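Local coordinates for protein group II chitinase (Ostrinia furnacalis, PDB 6JAV) that probably hydrolyses chitin as an endochitinase, here as one glycosyl hydrolase family 18 catalytic domain of a longer insect protein, with an inhibitor bound, at residues V195-H201 with F225-I231; Y19-G24 with E277-A281; I39-A44 with F65-V69. One frame throughout, in Å; residues are numbered along the deposited sequence.

In the fold
From the N terminus, residues 19-24 leave strand 8-14 in a loop and meet their partner more than 250 residues later. Contact 3 comes next. It closes a short loop by laying helix 65-69 on strand 39-44. Contact 1 follows and joins the end of strand 192-195 and the loop beyond it to the start of helix 227-236. Contact 2 closes last, when residues 277-281 reach residues 19-24. Contacts 1 and 3 are thus in series, and both are nested inside the loop of contact 2. Contact 3 packs a helix on a barrel strand; contact 1 packs one on a strand end and loop, on opposite sides of the chain's centre. Contact 2 joins two loops beside the inhibitor.

Contact 1: residues V195-H201 with F225-I231; sequences VMTYDYH and FNANYTI. With NAG (2-acetamido-2-deoxy-beta-D-glucopyranose), chain C.
The Tyr200 ring has the backbone of Phe225 and Asn226 over one face. Asn226 CA stands 3.9 Å above the ring plane, offset toward the rim. At the ring edge, in plane, is Thr230 OG1. Tyr200 OH donates to Thr230 OG1 at 2.7 Å, a hydrogen bond between two buried side chains. Thr230 OG1 is also bonded to the carbonyl of Pro172, so the hydroxyl links the helix to a further loop. With chi1 at -75°, Tyr200 CG lies anti to its own carbonyl carbon and the ring reaches along residues 225-227. The Phe225 ring is met at its edge by His201 CE1, 4.1 Å from Phe225 CD2. Water 1 lies in the plane of the imidazole at its edge. It bonds His201 NE2 at 2.7 Å and donates to Phe225 O. The other nitrogen, ND1, is bonded to Asp205, so both ring nitrogens have a partner and the rotation of the imidazole is probably fixed.

Toward Val195 and Ile231 the contact is apolar. Thr197 CG2 sits among Ala227 CB, Thr230 CG2 and Ile231 CD1, while Thr197 OG1 turns to the carbonyl of Gly247. Val195 CG1 packs on Thr230 CG2 at 3.5 Å. Asn226 is the N-cap of the helix. Its OD1 accepts from Tyr229 N at 2.9 Å, with the donor above the carbonyl plane. Asn228 points away from residues 195-201 and carries the N-linked sugar, through ND2 bonded to C1 of the NAG.

Asp199, in the same segment as Tyr200, touches the bound inhibitor. This is the barrel packing of a family 18 glycosidase: a helix lies outside a strand whose C-terminal end leads into the ligand pocket.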
loop_
_atom_site.group_PDB
_atom_site.type_symbol
_atom_site.label_atom_id
_atom_site.label_comp_id
_atom_site.label_asym_id
_atom_site.label_seq_id
_atom_site.Cartn_x
_atom_site.Cartn_y
_atom_site.Cartn_z
ATOM N N VAL A 195 -5.220 5.456 -0.063
ATOM C CA VAL A 195 -5.341 5.256 -1.500
ATOM C C VAL A 195 -4.037 4.648 -2.020
ATOM O O VAL A 195 -2.949 5.209 -1.830
ATOM C CB VAL A 195 -5.679 6.559 -2.232
ATOM C CG1 VAL A 195 -5.946 6.255 -3.711
ATOM C CG2 VAL A 195 -6.921 7.219 -1.604
ATOM N N MET A 196 -4.145 3.494 -2.675
ATOM C CA MET A 196 -2.963 2.761 -3.134
ATOM C C MET A 196 -2.520 3.322 -4.489
ATOM O O MET A 196 -2.665 2.676 -5.536
ATOM C CB MET A 196 -3.257 1.274 -3.189
ATOM C CG MET A 196 -3.469 0.741 -1.781
ATOM S SD MET A 196 -3.606 -1.043 -1.716
ATOM C CE MET A 196 -5.136 -1.019 -2.266
ATOM N N THR A 197 -1.942 4.539 -4.427
ATOM C CA THR A 197 -1.462 5.299 -5.596
ATOM C C THR A 197 -0.146 4.721 -6.108
ATOM O O THR A 197 0.892 5.405 -6.179
ATOM C CB THR A 197 -1.360 6.798 -5.275
ATOM O OG1 THR A 197 -0.913 6.968 -3.918
ATOM C CG2 THR A 197 -2.730 7.485 -5.392
ATOM N N TYR A 198 -0.184 3.450 -6.485
ATOM C CA TYR A 198 0.963 2.744 -7.030
ATOM C C TYR A 198 0.447 1.511 -7.748
ATOM O O TYR A 198 -0.754 1.223 -7.763
ATOM C CB TYR A 198 2.010 2.401 -5.943
ATOM C CG TYR A 198 1.444 1.825 -4.646
ATOM C CD1 TYR A 198 0.909 0.557 -4.603
ATOM C CD2 TYR A 198 1.444 2.583 -3.476
ATOM C CE1 TYR A 198 0.388 0.038 -3.399
ATOM C CE2 TYR A 198 0.935 2.064 -2.274
ATOM C CZ TYR A 198 0.422 0.807 -2.257
ATOM O OH TYR A 198 -0.080 0.295 -1.076
ATOM N N ASP A 199 1.375 0.785 -8.366
ATOM C CA ASP A 199 1.034 -0.325 -9.264
ATOM C C ASP A 199 0.147 0.131 -10.423
ATOM O O ASP A 199 -0.671 -0.644 -10.923
ATOM C CB ASP A 199 0.412 -1.516 -8.524
ATOM C CG ASP A 199 1.400 -2.208 -7.616
ATOM O OD1 ASP A 199 2.622 -1.949 -7.736
ATOM O OD2 ASP A 199 0.941 -2.987 -6.751
ATOM N N TYR A 200 0.335 1.373 -10.884
ATOM C CA TYR A 200 -0.377 1.802 -12.085
ATOM C C TYR A 200 0.118 1.061 -13.310
ATOM O O TYR A 200 -0.630 0.920 -14.284
ATOM C CB TYR A 200 -0.148 3.282 -12.309
ATOM C CG TYR A 200 -0.910 4.192 -11.379
ATOM C CD1 TYR A 200 -2.256 4.508 -11.612
ATOM C CD2 TYR A 200 -0.279 4.760 -10.275
ATOM C CE1 TYR A 200 -2.935 5.363 -10.779
ATOM C CE2 TYR A 200 -0.947 5.633 -9.435
ATOM C CZ TYR A 200 -2.285 5.934 -9.690
ATOM O OH TYR A 200 -2.916 6.802 -8.839
ATOM N N HIS A 201 1.361 0.577 -13.275
ATOM C CA HIS A 201 1.997 -0.110 -14.399
ATOM C C HIS A 201 2.853 -1.238 -13.856
ATOM O O HIS A 201 3.331 -1.179 -12.718
ATOM C CB HIS A 201 2.847 0.866 -15.225
ATOM C CG HIS A 201 2.020 1.936 -15.865
ATOM N ND1 HIS A 201 1.087 1.649 -16.844
ATOM C CD2 HIS A 201 1.922 3.261 -15.616
ATOM C CE1 HIS A 201 0.464 2.768 -17.182
ATOM N NE2 HIS A 201 0.956 3.760 -16.462
ATOM N N PHE A 225 -4.315 7.280 -15.137
ATOM C CA PHE A 225 -3.361 6.436 -14.407
ATOM C C PHE A 225 -2.212 7.264 -13.830
ATOM O O PHE A 225 -1.036 7.084 -14.162
ATOM C CB PHE A 225 -2.857 5.305 -15.300
ATOM C CG PHE A 225 -3.798 4.149 -15.389
ATOM C CD1 PHE A 225 -5.027 4.185 -14.744
ATOM C CD2 PHE A 225 -3.454 3.011 -16.097
ATOM C CE1 PHE A 225 -5.904 3.111 -14.824
ATOM C CE2 PHE A 225 -4.324 1.936 -16.182
ATOM C CZ PHE A 225 -5.547 1.984 -15.552
ATOM N N ASN A 226 -2.563 8.170 -12.922
ATOM C CA ASN A 226 -1.558 8.931 -12.181
ATOM C C ASN A 226 -2.160 9.369 -10.855
ATOM O O ASN A 226 -3.382 9.466 -10.717
ATOM C CB ASN A 226 -1.042 10.119 -13.003
ATOM C CG ASN A 226 -2.162 11.058 -13.428
ATOM O OD1 ASN A 226 -2.559 11.949 -12.675
ATOM N ND2 ASN A 226 -2.671 10.856 -14.639
ATOM N N ALA A 227 -1.282 9.630 -9.876
ATOM C CA ALA A 227 -1.746 9.899 -8.516
ATOM C C ALA A 227 -2.564 11.179 -8.437
ATOM O O ALA A 227 -3.530 11.260 -7.674
ATOM C CB ALA A 227 -0.556 9.972 -7.562
ATOM N N ASN A 228 -2.196 12.191 -9.227
ATOM C CA ASN A 228 -2.934 13.451 -9.201
ATOM C C ASN A 228 -4.394 13.248 -9.613
ATOM O O ASN A 228 -5.321 13.737 -8.941
ATOM C CB ASN A 228 -2.250 14.460 -10.130
ATOM C CG ASN A 228 -2.986 15.751 -10.171
ATOM O OD1 ASN A 228 -3.228 16.364 -9.151
ATOM N ND2 ASN A 228 -3.366 16.165 -11.370
ATOM N N TYR A 229 -4.626 12.503 -10.696
ATOM C CA TYR A 229 -6.004 12.215 -11.089
ATOM C C TYR A 229 -6.719 11.416 -9.998
ATOM O O TYR A 229 -7.847 11.738 -9.604
ATOM C CB TYR A 229 -6.046 11.438 -12.410
ATOM C CG TYR A 229 -7.471 11.176 -12.838
ATOM C CD1 TYR A 229 -8.189 10.090 -12.345
ATOM C CD2 TYR A 229 -8.110 12.055 -13.699
ATOM C CE1 TYR A 229 -9.523 9.889 -12.703
ATOM C CE2 TYR A 229 -9.428 11.855 -14.055
ATOM C CZ TYR A 229 -10.117 10.769 -13.559
ATOM O OH TYR A 229 -11.442 10.563 -13.918
ATOM N N THR A 230 -6.073 10.353 -9.515
ATOM C CA THR A 230 -6.703 9.470 -8.537
ATOM C C THR A 230 -7.129 10.224 -7.282
ATOM O O THR A 230 -8.234 10.016 -6.766
ATOM C CB THR A 230 -5.699 8.381 -8.168
ATOM O OG1 THR A 230 -5.482 7.525 -9.293
ATOM C CG2 THR A 230 -6.215 7.562 -6.985
ATOM N N ILE A 231 -6.233 11.030 -6.723
ATOM C CA ILE A 231 -6.549 11.716 -5.476
ATOM C C ILE A 231 -7.674 12.719 -5.690
ATOM O O ILE A 231 -8.622 12.800 -4.893
ATOM C CB ILE A 231 -5.271 12.358 -4.891
ATOM C CG1 ILE A 231 -4.234 11.287 -4.500
ATOM C CG2 ILE A 231 -5.626 13.289 -3.724
ATOM C CD1 ILE A 231 -4.705 10.348 -3.409
HETATM C C1 NAG C . -4.159 17.358 -11.509
HETATM C C2 NAG C . -3.782 18.130 -12.764
HETATM C C3 NAG C . -4.804 19.243 -13.031
HETATM C C4 NAG C . -6.221 18.679 -13.037
HETATM C C5 NAG C . -6.489 17.892 -11.761
HETATM C C6 NAG C . -7.849 17.219 -11.739
HETATM C C7 NAG C . -1.473 18.461 -13.555
HETATM C C8 NAG C . -1.866 17.685 -14.769
HETATM N N2 NAG C . -2.436 18.670 -12.646
HETATM O O3 NAG C . -4.531 19.806 -14.309
HETATM O O4 NAG C . -7.188 19.715 -13.169
HETATM O O5 NAG C . -5.497 16.865 -11.628
HETATM O O6 NAG C . -7.925 16.053 -12.555
HETATM O O7 NAG C . -0.343 18.909 -13.417
HETATM O O HOH W 1 0.201 6.328 -16.507
#

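Contact 2: residues Y19-G24 with E277-A281; sequences YRPGIG and EYTRA
Arg280 reaches across to residues 19-24 and makes the direct hydrogen bond of the contact. Its NH1 donates to Tyr19 O at 2.8 Å. The bond is bent, with an N-H...O angle of 133°, and the oxygen lies somewhat out of the guanidinium plane. The chain bends at chi3 (-43°), and Tyr278 O lies near one face of the guanidinium. A second polar link runs through water 2, at the edge of the Arg20 guanidinium and in its plane. This water accepts from Arg20 NE at 2.9 Å and donates to Thr279 O.

The salt bridge of Arg20 is with Asp349, through NH1. Thr279 turns its hydroxyl to Glu289 and lays its methyl, CG2, over one face of the Arg20 guanidinium, 4.0 Å above its centre. The stem of Arg20 is extended from CG to NE and passes Tyr278 O.

The remaining contacts are van der Waals. The Tyr278 ring lies against the turn of residues 21-24. Pro21 O is at the ring edge, in plane, 3.2 Å from Tyr278 CD1. The same oxygen accepts from Gly24 N, which closes the turn. Farther along the ring, Ile23 CG1 lies 3.5 Å from Tyr278 CZ. Pro21 CG packs near Tyr278 CD1, and Pro21 CD lies 3.6 Å from Arg280 NH2. Gly24 packs closely on the ring, its N 3.4 Å from Tyr278 CD1.

Arg20 and Ala281 both touch the inhibitor. The direct bond from Arg280 joins two surface loops at the pocket rim. Water 2, the Thr279 methyl and Asp349 probably help to set the position of the Arg20 head beside the ligand.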
loop_
_atom_site.group_PDB
_atom_site.type_symbol
_atom_site.label_atom_id
_atom_site.label_comp_id
_atom_site.label_asym_id
_atom_site.label_seq_id
_atom_site.Cartn_x
_atom_site.Cartn_y
_atom_site.Cartn_z
ATOM N N TYR A 19 10.731 -14.060 6.482
ATOM C CA TYR A 19 11.251 -15.222 5.754
ATOM C C TYR A 19 12.032 -14.755 4.537
ATOM O O TYR A 19 11.666 -15.014 3.388
ATOM C CB TYR A 19 10.110 -16.111 5.308
ATOM C CG TYR A 19 9.173 -16.551 6.401
ATOM C CD1 TYR A 19 9.499 -17.615 7.229
ATOM C CD2 TYR A 19 7.959 -15.914 6.594
ATOM C CE1 TYR A 19 8.626 -18.055 8.212
ATOM C CE2 TYR A 19 7.076 -16.347 7.569
ATOM C CZ TYR A 19 7.413 -17.412 8.379
ATOM O OH TYR A 19 6.530 -17.824 9.351
ATOM N N ARG A 20 13.062 -13.981 4.827
ATOM C CA ARG A 20 13.994 -13.516 3.815
ATOM C C ARG A 20 15.404 -13.750 4.325
ATOM O O ARG A 20 15.661 -13.692 5.538
ATOM C CB ARG A 20 13.781 -12.014 3.552
ATOM C CG ARG A 20 12.490 -11.733 2.815
ATOM C CD ARG A 20 12.292 -10.257 2.416
ATOM N NE ARG A 20 10.980 -10.155 1.767
ATOM C CZ ARG A 20 10.181 -9.087 1.830
ATOM N NH1 ARG A 20 10.541 -8.011 2.484
ATOM N NH2 ARG A 20 8.993 -9.127 1.240
ATOM N N PRO A 21 16.347 -13.988 3.414
ATOM C CA PRO A 21 17.717 -14.316 3.824
ATOM C C PRO A 21 18.509 -13.084 4.221
ATOM O O PRO A 21 18.238 -11.964 3.772
ATOM C CB PRO A 21 18.306 -14.933 2.550
ATOM C CG PRO A 21 17.572 -14.248 1.431
ATOM C CD PRO A 21 16.151 -14.067 1.957
ATOM N N GLY A 22 19.517 -13.310 5.067
ATOM C CA GLY A 22 20.514 -12.287 5.337
ATOM C C GLY A 22 19.915 -10.953 5.725
ATOM O O GLY A 22 19.011 -10.869 6.569
ATOM N N ILE A 23 20.412 -9.883 5.108
ATOM C CA ILE A 23 19.942 -8.554 5.476
ATOM C C ILE A 23 18.501 -8.294 5.057
ATOM O O ILE A 23 17.929 -7.298 5.495
ATOM C CB ILE A 23 20.852 -7.450 4.912
ATOM C CG1 ILE A 23 20.842 -7.481 3.399
ATOM C CG2 ILE A 23 22.232 -7.558 5.496
ATOM C CD1 ILE A 23 21.239 -6.175 2.802
ATOM N N GLY A 24 17.895 -9.173 4.258
ATOM C CA GLY A 24 16.504 -8.958 3.899
ATOM C C GLY A 24 15.530 -9.319 4.998
ATOM O O GLY A 24 14.350 -8.948 4.916
ATOM N N GLU A 277 17.164 -11.184 -5.151
ATOM C CA GLU A 277 17.655 -12.252 -4.286
ATOM C C GLU A 277 17.023 -12.243 -2.900
ATOM O O GLU A 277 17.030 -13.280 -2.226
ATOM C CB GLU A 277 19.181 -12.188 -4.193
ATOM C CG GLU A 277 19.688 -11.010 -3.434
ATOM C CD GLU A 277 20.027 -9.825 -4.325
ATOM O OE1 GLU A 277 19.345 -9.598 -5.359
ATOM O OE2 GLU A 277 20.985 -9.104 -3.976
ATOM N N TYR A 278 16.483 -11.112 -2.444
ATOM C CA TYR A 278 15.838 -11.080 -1.141
ATOM C C TYR A 278 14.329 -11.220 -1.203
ATOM O O TYR A 278 13.743 -11.898 -0.355
ATOM C CB TYR A 278 16.163 -9.784 -0.405
ATOM C CG TYR A 278 17.622 -9.663 -0.081
ATOM C CD1 TYR A 278 18.160 -10.309 1.030
ATOM C CD2 TYR A 278 18.462 -8.929 -0.895
ATOM C CE1 TYR A 278 19.500 -10.204 1.318
ATOM C CE2 TYR A 278 19.792 -8.798 -0.603
ATOM C CZ TYR A 278 20.311 -9.443 0.500
ATOM O OH TYR A 278 21.646 -9.318 0.762
ATOM N N THR A 279 13.682 -10.556 -2.162
ATOM C CA THR A 279 12.228 -10.555 -2.204
ATOM C C THR A 279 11.660 -11.686 -3.039
ATOM O O THR A 279 10.505 -12.069 -2.823
ATOM C CB THR A 279 11.709 -9.186 -2.680
ATOM O OG1 THR A 279 12.335 -8.838 -3.920
ATOM C CG2 THR A 279 12.029 -8.120 -1.622
ATOM N N ARG A 280 12.438 -12.213 -3.990
ATOM C CA ARG A 280 12.138 -13.489 -4.652
ATOM C C ARG A 280 10.754 -13.514 -5.313
ATOM O O ARG A 280 9.977 -14.458 -5.155
ATOM C CB ARG A 280 12.336 -14.670 -3.686
ATOM C CG ARG A 280 13.817 -14.930 -3.368
ATOM C CD ARG A 280 13.959 -16.053 -2.422
ATOM N NE ARG A 280 12.899 -15.859 -1.355
ATOM C CZ ARG A 280 13.037 -16.142 -0.049
ATOM N NH1 ARG A 280 12.039 -15.863 0.763
ATOM N NH2 ARG A 280 14.209 -16.665 0.380
ATOM N N ALA A 281 10.448 -12.463 -6.072
ATOM C CA ALA A 281 9.153 -12.314 -6.729
ATOM C C ALA A 281 9.391 -11.670 -8.092
ATOM O O ALA A 281 9.805 -10.504 -8.165
ATOM C CB ALA A 281 8.207 -11.447 -5.898
HETATM O O HOH W 2 9.794 -12.245 0.201
#

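Contact 3: residues I39-A44 with F65-V69; sequences IVYGFA and FYERV
Strand 39-44 and helix 65-69 run nearly antiparallel, at 166°, with their axes 10.2 Å apart at closest approach. Tyr41 fills much of the gap. Its CG is anti to the backbone N (chi1 -170°), and the ring extends from the strand toward the helix.

Tyr66 turns its edge to the face of Tyr41 in a T-shaped stack. The planes meet at 82° and the centroids are 5.0 Å apart. Tyr66 CD1 is the leading atom, 3.5 Å from Tyr41 CZ and offset toward the rim of that ring. Val69 meets the same ring at its edge, with CB in the ring plane and CG2 3.7 Å from Tyr41 CE2. Its other methyl, CG1, touches Ile39 CG2 at 3.8 Å. Tyr41 is therefore held over a face and along an edge by residues about one helical turn apart. Its hydroxyl passes close to Phe65 CB, at 3.1 Å, and is hydrogen-bonded to Asp60. The Phe65 ring turns to meet that of Trp18.

The far end of Tyr66 reaches beyond the stack to Ala44. Its OH donates to water 3 at 2.7 Å, and the water donates to Phe43 O; the peptide bond between Gly42 and Phe43 is cis. Tyr66 also makes edge-to-face pairs with Tyr118 and Phe120.

No direct hydrogen bond joins the strand to the helix. The contact rests on aromatic and aliphatic packing, with each buried tyrosine hydroxyl given a polar partner, Asp60 for Tyr41 and water 3 for Tyr66.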
loop_
_atom_site.group_PDB
_atom_site.type_symbol
_atom_site.label_atom_id
_atom_site.label_comp_id
_atom_site.label_asym_id
_atom_site.label_seq_id
_atom_site.Cartn_x
_atom_site.Cartn_y
_atom_site.Cartn_z
ATOM N N ILE A 39 0.774 2.073 12.435
ATOM C CA ILE A 39 1.323 0.867 11.830
ATOM C C ILE A 39 0.156 -0.046 11.535
ATOM O O ILE A 39 -0.726 -0.221 12.389
ATOM C CB ILE A 39 2.317 0.163 12.773
ATOM C CG1 ILE A 39 3.549 1.043 12.967
ATOM C CG2 ILE A 39 2.693 -1.201 12.199
ATOM C CD1 ILE A 39 4.372 0.674 14.210
ATOM N N VAL A 40 0.134 -0.617 10.330
ATOM C CA VAL A 40 -0.920 -1.539 9.927
ATOM C C VAL A 40 -0.288 -2.895 9.650
ATOM O O VAL A 40 0.626 -3.004 8.823
ATOM C CB VAL A 40 -1.697 -1.035 8.707
ATOM C CG1 VAL A 40 -2.800 -2.046 8.383
ATOM C CG2 VAL A 40 -2.290 0.331 8.985
ATOM N N TYR A 41 -0.782 -3.927 10.330
ATOM C CA TYR A 41 -0.182 -5.256 10.260
ATOM C C TYR A 41 -0.807 -6.045 9.115
ATOM O O TYR A 41 -1.999 -6.380 9.163
ATOM C CB TYR A 41 -0.474 -5.959 11.593
ATOM C CG TYR A 41 0.258 -7.263 11.805
ATOM C CD1 TYR A 41 -0.041 -8.395 11.056
ATOM C CD2 TYR A 41 1.233 -7.353 12.799
ATOM C CE1 TYR A 41 0.638 -9.596 11.267
ATOM C CE2 TYR A 41 1.892 -8.538 13.037
ATOM C CZ TYR A 41 1.613 -9.646 12.256
ATOM O OH TYR A 41 2.296 -10.826 12.491
ATOM N N GLY A 42 -0.011 -6.400 8.111
ATOM C CA GLY A 42 -0.487 -7.205 6.991
ATOM C C GLY A 42 0.010 -8.638 7.119
ATOM O O GLY A 42 1.220 -8.864 7.265
ATOM N N PHE A 43 -0.906 -9.612 7.075
ATOM C CA PHE A 43 -2.362 -9.488 6.996
ATOM C C PHE A 43 -2.955 -10.622 7.829
ATOM O O PHE A 43 -2.334 -11.694 7.992
ATOM C CB PHE A 43 -2.851 -9.748 5.564
ATOM C CG PHE A 43 -2.530 -8.649 4.600
ATOM C CD1 PHE A 43 -3.240 -7.476 4.629
ATOM C CD2 PHE A 43 -1.514 -8.801 3.674
ATOM C CE1 PHE A 43 -2.957 -6.444 3.738
ATOM C CE2 PHE A 43 -1.219 -7.780 2.782
ATOM C CZ PHE A 43 -1.942 -6.599 2.821
ATOM N N ALA A 44 -4.162 -10.412 8.331
ATOM C CA ALA A 44 -5.091 -11.481 8.682
ATOM C C ALA A 44 -5.923 -11.827 7.445
ATOM O O ALA A 44 -5.978 -11.065 6.472
ATOM C CB ALA A 44 -6.002 -11.029 9.822
ATOM N N PHE A 65 4.195 -12.396 17.016
ATOM C CA PHE A 65 4.344 -11.205 16.167
ATOM C C PHE A 65 3.218 -10.196 16.388
ATOM O O PHE A 65 3.478 -8.986 16.370
ATOM C CB PHE A 65 4.410 -11.567 14.678
ATOM C CG PHE A 65 5.799 -11.884 14.166
ATOM C CD1 PHE A 65 6.734 -12.519 14.966
ATOM C CD2 PHE A 65 6.147 -11.582 12.852
ATOM C CE1 PHE A 65 8.019 -12.818 14.459
ATOM C CE2 PHE A 65 7.414 -11.884 12.349
ATOM C CZ PHE A 65 8.349 -12.510 13.161
ATOM N N TYR A 66 1.964 -10.642 16.578
ATOM C CA TYR A 66 0.918 -9.656 16.866
ATOM C C TYR A 66 1.292 -8.820 18.091
ATOM O O TYR A 66 1.263 -7.574 18.047
ATOM C CB TYR A 66 -0.427 -10.321 17.121
ATOM C CG TYR A 66 -1.229 -10.827 15.946
ATOM C CD1 TYR A 66 -0.865 -10.593 14.614
ATOM C CD2 TYR A 66 -2.397 -11.522 16.193
ATOM C CE1 TYR A 66 -1.663 -11.068 13.553
ATOM C CE2 TYR A 66 -3.184 -11.992 15.161
ATOM C CZ TYR A 66 -2.813 -11.760 13.850
ATOM O OH TYR A 66 -3.621 -12.250 12.830
ATOM N N GLU A 67 1.653 -9.485 19.197
ATOM C CA GLU A 67 2.024 -8.755 20.403
ATOM C C GLU A 67 3.224 -7.857 20.182
ATOM O O GLU A 67 3.284 -6.741 20.720
ATOM C CB GLU A 67 2.298 -9.729 21.542
ATOM C CG GLU A 67 1.087 -10.526 21.918
ATOM C CD GLU A 67 0.887 -11.678 21.073
ATOM O OE1 GLU A 67 1.501 -11.701 19.994
ATOM O OE2 GLU A 67 0.093 -12.601 21.369
ATOM N N ARG A 68 4.207 -8.323 19.402
ATOM C CA ARG A 68 5.428 -7.566 19.222
ATOM C C ARG A 68 5.233 -6.357 18.314
ATOM O O ARG A 68 6.088 -5.462 18.328
ATOM C CB ARG A 68 6.523 -8.497 18.687
ATOM C CG ARG A 68 7.048 -9.452 19.793
ATOM C CD ARG A 68 7.652 -10.672 19.159
ATOM N NE ARG A 68 8.849 -10.336 18.403
ATOM C CZ ARG A 68 9.561 -11.221 17.708
ATOM N NH1 ARG A 68 9.195 -12.505 17.665
ATOM N NH2 ARG A 68 10.652 -10.828 17.075
ATOM N N VAL A 69 4.194 -6.317 17.470
ATOM C CA VAL A 69 3.898 -5.083 16.743
ATOM C C VAL A 69 2.962 -4.174 17.548
ATOM O O VAL A 69 3.132 -2.939 17.558
ATOM C CB VAL A 69 3.346 -5.446 15.350
ATOM C CG1 VAL A 69 2.994 -4.181 14.549
ATOM C CG2 VAL A 69 4.409 -6.232 14.575
HETATM O O HOH W 3 -2.392 -12.722 10.479
#